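Local coordinates for protein VP1 (Merkel cell polyomavirus, PDB 4FMH) that forms the disulfide-linked pentamers that build the viral capsid and binds sialylated glycans during attachment to the host cell, at residues P68-A73 against V130-F135; Q154-K157 against G162-T165; P156-G161 against I166-G171; V259-K264 against M269-L274. All coordinates share one frame; numbering follows the deposited sequence.

How the interactions relate
From the N terminus, interaction 1 comes first and closes a long loop between 68-73 and 130-135. Interactions 2 and 3 come next and interleave, with 162-165 lying between 156-161 and 166-171. They overlap in the loop before helix 166-170 and share Pro156 and Lys157. Interaction 2 closes the turn, and interaction 3 carries the same loop onto the helix. A probable hydrogen bond from Thr158 OG1 to Pro163 O joins the two. Interaction 4 is last and closes the hairpin of strands 250-263 and 269-287. It touches interaction 1, where Val130 meets Phe261 and His133 meets Val259, so these two are tied into the jelly-roll body. Interactions 2 and 3 touch neither of them.

Interaction 1. Residues P68-A73 against V130-F135; sequences PAYSVA and VNYHMF
Tyr70 sets the edge of its ring against Met134 and brings its hydroxyl to that of Tyr132. The contact is made by these three side chains. The backbones stay well apart, with Tyr70 CA and Met134 CA at 9.2 Å. Met134 is folded rather than extended. Its CG sits between the backbone N and the carbonyl carbon (chi1 78°), and further bends keep the sulfur beside the tyrosine. Met134 CG lies near the plane of the Tyr70 ring, 3.7 Å from Tyr70 CE1. Met134 SD is 4.9 Å from the centroid of the Tyr70 ring, an oblique Met-aromatic contact. Tyr132 crosses Tyr70 at about a right angle. Tyr70 CE1 comes in the plane of the Tyr132 ring, at its edge, 4.0 Å from Tyr132 CE2. The Tyr132 side chain reaches over with CG anti to its backbone N (chi1 -177°), and Tyr132 OH and Tyr70 OH share a hydrogen bond of 2.8 Å.

His133 and Asn131 belong to the same strand as Tyr132. His133 NE2 donates to Asn131 OD1 at 2.6 Å, in the ring plane and on a lone pair of the amide oxygen. Strand 250-263 of the jelly roll pairs with both 71-76 and 131-138, and this contact lies deep in that body. Ser105 of a neighbouring subunit packs on both tyrosines, and Phe228 of that subunit packs on Met134.

Tyr70 OH is also hydrogen-bonded to Trp200 O. The buried phenol oxygens probably form a short polar chain ending at a carbonyl, with Met134 CG at the Tyr70 ring edge and its sulfur oblique.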
loop_
_atom_site.group_PDB
_atom_site.type_symbol
_atom_site.label_atom_id
_atom_site.label_comp_id
_atom_site.label_asym_id
_atom_site.label_seq_id
_atom_site.Cartn_x
_atom_site.Cartn_y
_atom_site.Cartn_z
ATOM N N PRO B 68 -6.162 -21.896 -16.634
ATOM C CA PRO B 68 -5.754 -20.662 -17.312
ATOM C C PRO B 68 -4.312 -20.768 -17.794
ATOM O O PRO B 68 -3.446 -21.319 -17.095
ATOM C CB PRO B 68 -5.895 -19.588 -16.219
ATOM C CG PRO B 68 -6.978 -20.123 -15.329
ATOM C CD PRO B 68 -6.750 -21.621 -15.306
ATOM N N ALA B 69 -4.071 -20.268 -18.997
ATOM C CA ALA B 69 -2.779 -20.411 -19.643
ATOM C C ALA B 69 -2.280 -19.048 -20.118
ATOM O O ALA B 69 -3.055 -18.094 -20.205
ATOM C CB ALA B 69 -2.892 -21.396 -20.817
ATOM N N TYR B 70 -0.981 -18.962 -20.395
ATOM C CA TYR B 70 -0.375 -17.740 -20.903
ATOM C C TYR B 70 -0.883 -17.393 -22.292
ATOM O O TYR B 70 -1.194 -18.282 -23.096
ATOM C CB TYR B 70 1.154 -17.866 -20.924
ATOM C CG TYR B 70 1.769 -17.851 -19.541
ATOM C CD1 TYR B 70 1.968 -16.646 -18.850
ATOM C CD2 TYR B 70 2.130 -19.044 -18.910
ATOM C CE1 TYR B 70 2.521 -16.637 -17.570
ATOM C CE2 TYR B 70 2.676 -19.046 -17.640
ATOM C CZ TYR B 70 2.871 -17.846 -16.970
ATOM O OH TYR B 70 3.420 -17.872 -15.700
ATOM N N SER B 71 -0.990 -16.097 -22.559
ATOM C CA SER B 71 -1.233 -15.619 -23.911
ATOM C C SER B 71 0.115 -15.337 -24.538
ATOM O O SER B 71 1.044 -14.917 -23.846
ATOM C CB SER B 71 -2.088 -14.347 -23.918
ATOM O OG SER B 71 -3.403 -14.630 -23.486
ATOM N N VAL B 72 0.223 -15.579 -25.841
ATOM C CA VAL B 72 1.460 -15.288 -26.566
ATOM C C VAL B 72 1.206 -15.067 -28.056
ATOM O O VAL B 72 0.351 -15.719 -28.668
ATOM C CB VAL B 72 2.585 -16.355 -26.297
ATOM C CG1 VAL B 72 2.051 -17.760 -26.400
ATOM C CG2 VAL B 72 3.791 -16.161 -27.221
ATOM N N ALA B 73 1.930 -14.105 -28.616
ATOM C CA ALA B 73 1.961 -13.898 -30.059
ATOM C C ALA B 73 3.386 -13.638 -30.515
ATOM O O ALA B 73 4.184 -13.045 -29.781
ATOM C CB ALA B 73 1.047 -12.736 -30.465
ATOM N N VAL B 130 -8.239 -14.096 -6.294
ATOM C CA VAL B 130 -6.946 -14.404 -6.910
ATOM C C VAL B 130 -6.678 -13.534 -8.140
ATOM O O VAL B 130 -7.464 -13.533 -9.093
ATOM C CB VAL B 130 -6.825 -15.900 -7.284
ATOM C CG1 VAL B 130 -5.521 -16.165 -8.040
ATOM C CG2 VAL B 130 -6.913 -16.780 -6.019
ATOM N N ASN B 131 -5.576 -12.782 -8.086
ATOM C CA ASN B 131 -5.055 -12.067 -9.254
ATOM C C ASN B 131 -3.684 -12.579 -9.652
ATOM O O ASN B 131 -2.860 -12.923 -8.795
ATOM C CB ASN B 131 -4.962 -10.558 -8.995
ATOM C CG ASN B 131 -6.252 -9.825 -9.331
ATOM O OD1 ASN B 131 -6.311 -9.071 -10.307
ATOM N ND2 ASN B 131 -7.291 -10.044 -8.526
ATOM N N TYR B 132 -3.446 -12.619 -10.959
ATOM C CA TYR B 132 -2.122 -12.898 -11.490
ATOM C C TYR B 132 -1.944 -12.050 -12.731
ATOM O O TYR B 132 -2.733 -12.155 -13.681
ATOM C CB TYR B 132 -1.972 -14.387 -11.829
ATOM C CG TYR B 132 -0.599 -14.790 -12.324
ATOM C CD1 TYR B 132 0.464 -14.975 -11.430
ATOM C CD2 TYR B 132 -0.361 -14.994 -13.684
ATOM C CE1 TYR B 132 1.737 -15.345 -11.882
ATOM C CE2 TYR B 132 0.906 -15.361 -14.149
ATOM C CZ TYR B 132 1.944 -15.537 -13.247
ATOM O OH TYR B 132 3.186 -15.908 -13.712
ATOM N N HIS B 133 -0.911 -11.210 -12.719
ATOM C CA HIS B 133 -0.658 -10.292 -13.819
ATOM C C HIS B 133 0.800 -10.304 -14.211
ATOM O O HIS B 133 1.681 -10.129 -13.371
ATOM C CB HIS B 133 -1.097 -8.876 -13.458
ATOM C CG HIS B 133 -2.545 -8.786 -13.113
ATOM N ND1 HIS B 133 -3.534 -8.728 -14.073
ATOM C CD2 HIS B 133 -3.177 -8.808 -11.918
ATOM C CE1 HIS B 133 -4.713 -8.694 -13.480
ATOM N NE2 HIS B 133 -4.525 -8.739 -12.173
ATOM N N MET B 134 1.044 -10.510 -15.499
ATOM C CA MET B 134 2.396 -10.502 -16.030
ATOM C C MET B 134 2.369 -10.152 -17.511
ATOM O O MET B 134 1.388 -10.415 -18.207
ATOM C CB MET B 134 3.094 -11.859 -15.799
ATOM C CG MET B 134 2.698 -12.993 -16.744
ATOM S SD MET B 134 3.641 -13.090 -18.299
ATOM C CE MET B 134 5.271 -13.496 -17.697
ATOM N N PHE B 135 3.448 -9.541 -17.979
ATOM C CA PHE B 135 3.671 -9.382 -19.410
ATOM C C PHE B 135 5.164 -9.513 -19.664
ATOM O O PHE B 135 5.982 -9.281 -18.757
ATOM C CB PHE B 135 3.086 -8.062 -19.951
ATOM C CG PHE B 135 3.874 -6.828 -19.573
ATOM C CD1 PHE B 135 3.642 -6.178 -18.365
ATOM C CD2 PHE B 135 4.834 -6.305 -20.444
ATOM C CE1 PHE B 135 4.359 -5.030 -18.018
ATOM C CE2 PHE B 135 5.550 -5.157 -20.108
ATOM C CZ PHE B 135 5.316 -4.521 -18.899
#

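Interaction 2. Residues Q154-K157 against G162-T165; sequences QYPK and GPIT
Tyr155 rests on Thr165 across a loop that closes with the bond pattern of a Schellman motif, between strand 142-146 and helix 166-170 of the jelly-roll coat protein. Tyr155 CB and the base of its ring meet the Thr165 methyl, with Tyr155 CB 3.8 Å from Thr165 CG2. Thr165 takes a rotamer that splits its two branches by role. CG2 lies anti to the carbonyl carbon and faces the tyrosine. OG1 lies between the backbone N and the carbonyl carbon (chi1 62°) and makes a polar bond instead. The far end of Tyr155 points to another partner, and its OH is hydrogen-bonded to Glu198.

The two prolines cross at about a right angle. Pro156 CB is 4.1 Å from Pro163 CD, a looser apolar contact. Next to them along the chain, Gly162 N donates to Lys157 O at 2.9 Å. The bond is bent (142° at the hydrogen), and the donor is tilted from the carbonyl plane. It is the outer, 6-to-1 bond of the motif.

Thr165 stands at the N-cap position of the helix, but its side chain makes no capping bond. Its hydroxyl is used to hold water 1. That water takes the proton of Thr165 OG1 at 2.6 Å, and donates to Pro156 O and to Pro163 O, each at 2.8 Å.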
loop_
_atom_site.group_PDB
_atom_site.type_symbol
_atom_site.label_atom_id
_atom_site.label_comp_id
_atom_site.label_asym_id
_atom_site.label_seq_id
_atom_site.Cartn_x
_atom_site.Cartn_y
_atom_site.Cartn_z
ATOM N N GLN B 154 -2.757 -34.908 -11.970
ATOM C CA GLN B 154 -2.758 -35.584 -13.269
ATOM C C GLN B 154 -3.362 -34.664 -14.308
ATOM O O GLN B 154 -4.582 -34.622 -14.486
ATOM C CB GLN B 154 -3.519 -36.915 -13.199
ATOM C CG GLN B 154 -3.014 -37.845 -12.106
ATOM C CD GLN B 154 -3.519 -39.275 -12.242
ATOM O OE1 GLN B 154 -4.546 -39.536 -12.874
ATOM N NE2 GLN B 154 -2.795 -40.211 -11.635
ATOM N N TYR B 155 -2.501 -33.894 -14.969
ATOM C CA TYR B 155 -2.945 -32.952 -15.987
ATOM C C TYR B 155 -3.360 -33.722 -17.244
ATOM O O TYR B 155 -2.842 -34.810 -17.487
ATOM C CB TYR B 155 -1.846 -31.925 -16.288
ATOM C CG TYR B 155 -1.582 -30.998 -15.116
ATOM C CD1 TYR B 155 -2.415 -29.907 -14.865
ATOM C CD2 TYR B 155 -0.511 -31.226 -14.248
ATOM C CE1 TYR B 155 -2.190 -29.055 -13.772
ATOM C CE2 TYR B 155 -0.268 -30.377 -13.156
ATOM C CZ TYR B 155 -1.113 -29.300 -12.924
ATOM O OH TYR B 155 -0.882 -28.469 -11.842
ATOM N N PRO B 156 -4.313 -33.177 -18.024
ATOM C CA PRO B 156 -4.718 -33.878 -19.248
ATOM C C PRO B 156 -3.518 -34.052 -20.163
ATOM O O PRO B 156 -2.706 -33.126 -20.302
ATOM C CB PRO B 156 -5.744 -32.933 -19.881
ATOM C CG PRO B 156 -6.199 -32.046 -18.757
ATOM C CD PRO B 156 -5.012 -31.889 -17.872
ATOM N N LYS B 157 -3.398 -35.241 -20.747
ATOM C CA LYS B 157 -2.272 -35.585 -21.607
ATOM C C LYS B 157 -2.236 -34.714 -22.857
ATOM O O LYS B 157 -3.264 -34.498 -23.503
ATOM C CB LYS B 157 -2.326 -37.066 -21.997
ATOM C CG LYS B 157 -1.851 -38.034 -20.910
ATOM C CD LYS B 157 -3.007 -38.555 -20.056
ATOM C CE LYS B 157 -2.520 -39.502 -18.957
ATOM N NZ LYS B 157 -1.871 -40.728 -19.508
ATOM N N GLY B 162 -4.526 -32.124 -24.542
ATOM C CA GLY B 162 -4.280 -31.348 -23.323
ATOM C C GLY B 162 -3.220 -30.269 -23.477
ATOM O O GLY B 162 -2.626 -30.122 -24.543
ATOM N N PRO B 163 -2.970 -29.503 -22.404
ATOM C CA PRO B 163 -1.924 -28.482 -22.437
ATOM C C PRO B 163 -0.529 -29.099 -22.300
ATOM O O PRO B 163 -0.407 -30.289 -22.026
ATOM C CB PRO B 163 -2.241 -27.636 -21.202
ATOM C CG PRO B 163 -2.828 -28.603 -20.247
ATOM C CD PRO B 163 -3.625 -29.574 -21.084
ATOM N N ILE B 164 0.508 -28.289 -22.488
ATOM C CA ILE B 164 1.875 -28.735 -22.245
ATOM C C ILE B 164 2.220 -28.529 -20.773
ATOM O O ILE B 164 2.165 -27.412 -20.270
ATOM C CB ILE B 164 2.889 -28.005 -23.157
ATOM C CG1 ILE B 164 2.648 -28.398 -24.622
ATOM C CG2 ILE B 164 4.336 -28.341 -22.743
ATOM C CD1 ILE B 164 3.000 -27.321 -25.606
ATOM N N THR B 165 2.563 -29.618 -20.088
ATOM C CA THR B 165 2.936 -29.553 -18.674
ATOM C C THR B 165 4.276 -30.262 -18.450
ATOM O O THR B 165 4.943 -30.645 -19.411
ATOM C CB THR B 165 1.826 -30.133 -17.751
ATOM O OG1 THR B 165 1.623 -31.519 -18.048
ATOM C CG2 THR B 165 0.500 -29.376 -17.935
HETATM O O HOH W 1 -0.096 -32.083 -19.923
#

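Interaction 3. Residues P156-G161 against I166-G171; sequences PKTTNG and IETVLG
Thr158 and Thr168 meet hydroxyl to hydroxyl, their side chains crossing at about a right angle. Thr158 OG1 and Thr168 OG1 share a hydrogen bond of 2.7 Å. Both threonines have the same rotamer. In each, OG1 is anti to the carbonyl carbon and beside the backbone N (chi1 -55° for Thr158, -43° for Thr168). The methyls lie on the other branch. Thr168 CG2 comes up beside the partner hydroxyl, 3.4 Å from Thr158 OG1, while the two methyls are more distant, Thr158 CG2 being 4.1 Å from Thr168 CG2. The touch is small and lies near the surface of the subunit.

Each hydroxyl also bonds to the 162-165 link that joins the two segments. Thr158 OG1 is hydrogen-bonded to Pro163 O, and Thr168 OG1 to Thr165 N. Water 2 adds a looser bridge. It lies 3.2 Å from Thr168 OG1 and accepts a weak bond from Thr158 N.

Thr158 starts a short 3-10 turn. Asn160 N bonds to Lys157 O at 3.0 Å, and Gly161 N bonds to Thr158 O at 3.1 Å. Gly161 follows with positive phi, as at the C' position of a Schellman motif. Thr168 sits three residues after the N-cap Thr165. Its hydroxyl reaches back to the N-cap amide. The Thr165 side chain makes no reciprocal capping bond, so the box is incomplete. This is one half of a capping box at a helix start, here joined to the preceding loop through Thr158.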
loop_
_atom_site.group_PDB
_atom_site.type_symbol
_atom_site.label_atom_id
_atom_site.label_comp_id
_atom_site.label_asym_id
_atom_site.label_seq_id
_atom_site.Cartn_x
_atom_site.Cartn_y
_atom_site.Cartn_z
ATOM N N PRO B 156 -4.313 -33.177 -18.024
ATOM C CA PRO B 156 -4.718 -33.878 -19.248
ATOM C C PRO B 156 -3.518 -34.052 -20.163
ATOM O O PRO B 156 -2.706 -33.126 -20.302
ATOM C CB PRO B 156 -5.744 -32.933 -19.881
ATOM C CG PRO B 156 -6.199 -32.046 -18.757
ATOM C CD PRO B 156 -5.012 -31.889 -17.872
ATOM N N LYS B 157 -3.398 -35.241 -20.747
ATOM C CA LYS B 157 -2.272 -35.585 -21.607
ATOM C C LYS B 157 -2.236 -34.714 -22.857
ATOM O O LYS B 157 -3.264 -34.498 -23.503
ATOM C CB LYS B 157 -2.326 -37.066 -21.997
ATOM C CG LYS B 157 -1.851 -38.034 -20.910
ATOM C CD LYS B 157 -3.007 -38.555 -20.056
ATOM C CE LYS B 157 -2.520 -39.502 -18.957
ATOM N NZ LYS B 157 -1.871 -40.728 -19.508
ATOM N N THR B 158 -1.048 -34.211 -23.183
ATOM C CA THR B 158 -0.839 -33.393 -24.383
ATOM C C THR B 158 -1.256 -34.157 -25.648
ATOM O O THR B 158 -1.873 -33.592 -26.546
ATOM C CB THR B 158 0.634 -32.914 -24.482
ATOM O OG1 THR B 158 0.989 -32.229 -23.275
ATOM C CG2 THR B 158 0.844 -31.976 -25.663
ATOM N N THR B 159 -0.952 -35.450 -25.690
ATOM C CA THR B 159 -1.334 -36.307 -26.822
ATOM C C THR B 159 -2.856 -36.468 -26.980
ATOM O O THR B 159 -3.333 -36.799 -28.066
ATOM C CB THR B 159 -0.656 -37.693 -26.746
ATOM O OG1 THR B 159 -0.845 -38.248 -25.444
ATOM C CG2 THR B 159 0.835 -37.579 -27.034
ATOM N N ASN B 160 -3.601 -36.227 -25.900
ATOM C CA ASN B 160 -5.065 -36.292 -25.924
ATOM C C ASN B 160 -5.734 -34.928 -26.144
ATOM O O ASN B 160 -6.939 -34.783 -25.942
ATOM C CB ASN B 160 -5.599 -36.927 -24.629
ATOM C CG ASN B 160 -5.183 -38.383 -24.464
ATOM O OD1 ASN B 160 -4.954 -39.101 -25.438
ATOM N ND2 ASN B 160 -5.097 -38.828 -23.215
ATOM N N GLY B 161 -4.951 -33.932 -26.553
ATOM C CA GLY B 161 -5.457 -32.568 -26.743
ATOM C C GLY B 161 -5.225 -31.633 -25.564
ATOM O O GLY B 161 -5.666 -30.480 -25.582
ATOM N N ILE B 166 4.677 -30.411 -17.188
ATOM C CA ILE B 166 5.993 -30.952 -16.855
ATOM C C ILE B 166 6.180 -32.384 -17.370
ATOM O O ILE B 166 7.233 -32.718 -17.920
ATOM C CB ILE B 166 6.300 -30.845 -15.335
ATOM C CG1 ILE B 166 6.336 -29.368 -14.900
ATOM C CG2 ILE B 166 7.629 -31.530 -14.997
ATOM C CD1 ILE B 166 6.687 -29.143 -13.413
ATOM N N GLU B 167 5.160 -33.222 -17.201
ATOM C CA GLU B 167 5.212 -34.594 -17.720
ATOM C C GLU B 167 5.495 -34.604 -19.233
ATOM O O GLU B 167 6.237 -35.460 -19.724
ATOM C CB GLU B 167 3.922 -35.364 -17.387
ATOM C CG GLU B 167 3.960 -36.844 -17.791
ATOM C CD GLU B 167 2.850 -37.686 -17.163
ATOM O OE1 GLU B 167 2.117 -37.184 -16.279
ATOM O OE2 GLU B 167 2.716 -38.862 -17.565
ATOM N N THR B 168 4.917 -33.642 -19.953
ATOM C CA THR B 168 5.161 -33.486 -21.387
ATOM C C THR B 168 6.649 -33.305 -21.709
ATOM O O THR B 168 7.169 -33.958 -22.607
ATOM C CB THR B 168 4.372 -32.294 -21.986
ATOM O OG1 THR B 168 3.037 -32.287 -21.464
ATOM C CG2 THR B 168 4.333 -32.384 -23.519
ATOM N N VAL B 169 7.323 -32.411 -20.987
ATOM C CA VAL B 169 8.727 -32.110 -21.280
ATOM C C VAL B 169 9.684 -33.184 -20.759
ATOM O O VAL B 169 10.722 -33.437 -21.375
ATOM C CB VAL B 169 9.162 -30.688 -20.800
ATOM C CG1 VAL B 169 8.203 -29.627 -21.326
ATOM C CG2 VAL B 169 9.249 -30.616 -19.287
ATOM N N LEU B 170 9.334 -33.814 -19.638
ATOM C CA LEU B 170 10.174 -34.859 -19.047
ATOM C C LEU B 170 10.039 -36.218 -19.747
ATOM O O LEU B 170 10.952 -37.054 -19.679
ATOM C CB LEU B 170 9.880 -35.021 -17.552
ATOM C CG LEU B 170 10.207 -33.891 -16.564
ATOM C CD1 LEU B 170 9.917 -34.367 -15.139
ATOM C CD2 LEU B 170 11.650 -33.417 -16.688
ATOM N N GLY B 171 8.900 -36.445 -20.398
ATOM C CA GLY B 171 8.611 -37.743 -21.022
ATOM C C GLY B 171 8.317 -38.824 -19.997
ATOM O O GLY B 171 8.363 -40.022 -20.310
HETATM O O HOH W 2 1.110 -34.730 -20.718
#

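Interaction 4. Residues V259-K264 against M269-L274; sequences VGFLFK and MALHGL. With SIA (N-acetyl-alpha-neuraminic acid), chain U.
The beta hairpin of strands 250-263 and 269-287, whose tip forms part of the glycan pocket, carries this contact. The strand axes approach to 4.5 Å. Leu262 and Ala270 form an antiparallel hydrogen-bonded pair. Leu262 N donates to Ala270 O at 2.8 Å, and Ala270 N answers to Leu262 O at 3.2 Å. Further along, Val259 N donates to His272 O at 2.8 Å and nearly straight (173°).

On the face of Phe261 and Phe263, the Phe261 ring is held between two aliphatic groups. Met269 CE stands over its centre, 3.5 Å from the Phe261 centroid. Leu271 CD2 covers the opposite face, offset toward the rim, 3.8 Å from that centroid. Both are CH-pi contacts. The Met269 chain bends at chi3 (59°), which brings its methyl over Phe261 while Met269 CE also meets Phe263 CE2 at 3.5 Å. A neighbouring subunit packs on this cluster through Val110, Val118 and His119.

Beyond the strand, Lys264 is extended past CG and reaches the ligand. Lys264 NZ donates to O4 of the bound sialic acid at 3.0 Å. The same amine makes a salt bridge to Asp51 and a cation-pi contact with Trp45. Asp51, Ser266 and Lys268 are also hydrogen-bonded to the sugar. The hairpin end thus forms part of the sialic acid site of VP1.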
loop_
_atom_site.group_PDB
_atom_site.type_symbol
_atom_site.label_atom_id
_atom_site.label_comp_id
_atom_site.label_asym_id
_atom_site.label_seq_id
_atom_site.Cartn_x
_atom_site.Cartn_y
_atom_site.Cartn_z
ATOM N N VAL B 259 -8.106 -11.791 -13.099
ATOM C CA VAL B 259 -8.620 -10.631 -12.342
ATOM C C VAL B 259 -9.535 -11.010 -11.179
ATOM O O VAL B 259 -10.074 -10.135 -10.493
ATOM C CB VAL B 259 -9.345 -9.613 -13.253
ATOM C CG1 VAL B 259 -8.349 -8.931 -14.188
ATOM C CG2 VAL B 259 -10.493 -10.278 -14.031
ATOM N N GLY B 260 -9.720 -12.310 -10.960
ATOM C CA GLY B 260 -10.521 -12.758 -9.825
ATOM C C GLY B 260 -11.608 -13.751 -10.172
ATOM O O GLY B 260 -11.685 -14.226 -11.310
ATOM N N PHE B 261 -12.440 -14.062 -9.176
ATOM C CA PHE B 261 -13.499 -15.057 -9.307
ATOM C C PHE B 261 -14.840 -14.426 -9.636
ATOM O O PHE B 261 -15.186 -13.366 -9.100
ATOM C CB PHE B 261 -13.699 -15.831 -8.000
ATOM C CG PHE B 261 -12.533 -16.682 -7.588
ATOM C CD1 PHE B 261 -12.277 -17.894 -8.219
ATOM C CD2 PHE B 261 -11.715 -16.286 -6.524
ATOM C CE1 PHE B 261 -11.205 -18.698 -7.811
ATOM C CE2 PHE B 261 -10.645 -17.084 -6.111
ATOM C CZ PHE B 261 -10.394 -18.290 -6.765
ATOM N N LEU B 262 -15.596 -15.104 -10.501
ATOM C CA LEU B 262 -17.026 -14.881 -10.618
ATOM C C LEU B 262 -17.689 -15.801 -9.598
ATOM O O LEU B 262 -17.531 -17.028 -9.655
ATOM C CB LEU B 262 -17.520 -15.205 -12.028
ATOM C CG LEU B 262 -19.011 -14.966 -12.325
ATOM C CD1 LEU B 262 -19.382 -13.478 -12.263
ATOM C CD2 LEU B 262 -19.397 -15.569 -13.668
ATOM N N PHE B 263 -18.397 -15.202 -8.651
ATOM C CA PHE B 263 -19.075 -15.944 -7.590
ATOM C C PHE B 263 -20.506 -16.227 -8.000
ATOM O O PHE B 263 -21.307 -15.300 -8.141
ATOM C CB PHE B 263 -19.075 -15.121 -6.301
ATOM C CG PHE B 263 -17.729 -15.056 -5.624
ATOM C CD1 PHE B 263 -16.781 -14.122 -6.017
ATOM C CD2 PHE B 263 -17.419 -15.930 -4.595
ATOM C CE1 PHE B 263 -15.529 -14.058 -5.390
ATOM C CE2 PHE B 263 -16.168 -15.878 -3.959
ATOM C CZ PHE B 263 -15.224 -14.941 -4.364
ATOM N N LYS B 264 -20.817 -17.505 -8.187
ATOM C CA LYS B 264 -22.137 -17.919 -8.656
ATOM C C LYS B 264 -23.055 -18.267 -7.477
ATOM O O LYS B 264 -22.584 -18.716 -6.434
ATOM C CB LYS B 264 -22.010 -19.111 -9.610
ATOM C CG LYS B 264 -21.079 -18.849 -10.794
ATOM C CD LYS B 264 -20.886 -20.102 -11.632
ATOM C CE LYS B 264 -20.030 -19.800 -12.857
ATOM N NZ LYS B 264 -19.655 -21.040 -13.595
ATOM N N MET B 269 -17.444 -21.267 -8.129
ATOM C CA MET B 269 -16.578 -20.152 -8.488
ATOM C C MET B 269 -15.748 -20.465 -9.727
ATOM O O MET B 269 -15.214 -21.569 -9.863
ATOM C CB MET B 269 -15.645 -19.818 -7.325
ATOM C CG MET B 269 -16.390 -19.393 -6.046
ATOM S SD MET B 269 -15.413 -19.572 -4.563
ATOM C CE MET B 269 -14.007 -18.516 -4.923
ATOM N N ALA B 270 -15.628 -19.473 -10.605
ATOM C CA ALA B 270 -14.808 -19.573 -11.807
ATOM C C ALA B 270 -13.859 -18.374 -11.894
ATOM O O ALA B 270 -14.242 -17.253 -11.561
ATOM C CB ALA B 270 -15.697 -19.634 -13.047
ATOM N N LEU B 271 -12.625 -18.606 -12.334
ATOM C CA LEU B 271 -11.694 -17.495 -12.552
ATOM C C LEU B 271 -11.996 -16.761 -13.864
ATOM O O LEU B 271 -12.624 -17.318 -14.772
ATOM C CB LEU B 271 -10.237 -17.967 -12.494
ATOM C CG LEU B 271 -9.658 -18.260 -11.109
ATOM C CD1 LEU B 271 -8.358 -19.024 -11.250
ATOM C CD2 LEU B 271 -9.452 -16.960 -10.292
ATOM N N HIS B 272 -11.555 -15.508 -13.943
ATOM C CA HIS B 272 -11.857 -14.624 -15.065
ATOM C C HIS B 272 -10.583 -13.868 -15.416
ATOM O O HIS B 272 -9.788 -13.530 -14.534
ATOM C CB HIS B 272 -12.970 -13.651 -14.650
ATOM C CG HIS B 272 -13.417 -12.701 -15.725
ATOM N ND1 HIS B 272 -13.635 -13.084 -17.031
ATOM C CD2 HIS B 272 -13.747 -11.388 -15.663
ATOM C CE1 HIS B 272 -14.043 -12.042 -17.733
ATOM N NE2 HIS B 272 -14.121 -11.000 -16.926
ATOM N N GLY B 273 -10.384 -13.622 -16.707
ATOM C CA GLY B 273 -9.242 -12.837 -17.164
ATOM C C GLY B 273 -9.680 -11.703 -18.070
ATOM O O GLY B 273 -10.808 -11.700 -18.565
ATOM N N LEU B 274 -8.787 -10.735 -18.279
ATOM C CA LEU B 274 -9.039 -9.628 -19.205
ATOM C C LEU B 274 -7.963 -9.576 -20.297
ATOM O O LEU B 274 -6.863 -10.105 -20.096
ATOM C CB LEU B 274 -9.099 -8.297 -18.436
ATOM C CG LEU B 274 -10.313 -8.076 -17.529
ATOM C CD1 LEU B 274 -10.121 -6.779 -16.739
ATOM C CD2 LEU B 274 -11.602 -8.003 -18.353
HETATM C C1 SIA U . -24.167 -24.130 -10.821
HETATM C C2 SIA U . -24.772 -24.059 -12.225
HETATM C C3 SIA U . -24.287 -22.773 -12.919
HETATM C C4 SIA U . -22.838 -22.829 -13.417
HETATM C C5 SIA U . -22.574 -24.099 -14.224
HETATM C C6 SIA U . -23.049 -25.358 -13.488
HETATM C C7 SIA U . -22.927 -26.589 -14.405
HETATM C C8 SIA U . -22.979 -27.940 -13.677
HETATM C C9 SIA U . -24.380 -28.338 -13.221
HETATM C C10 SIA U . -20.684 -24.137 -15.793
HETATM C C11 SIA U . -19.194 -24.194 -15.925
HETATM N N5 SIA U . -21.154 -24.154 -14.540
HETATM O O1A SIA U . -23.937 -23.063 -10.202
HETATM O O1B SIA U . -23.926 -25.248 -10.301
HETATM O O4 SIA U . -22.538 -21.691 -14.246
HETATM O O6 SIA U . -24.408 -25.212 -13.020
HETATM O O7 SIA U . -23.921 -26.526 -15.437
HETATM O O8 SIA U . -22.473 -28.982 -14.527
HETATM O O9 SIA U . -24.503 -28.019 -11.833
HETATM O O10 SIA U . -21.405 -24.084 -16.775
#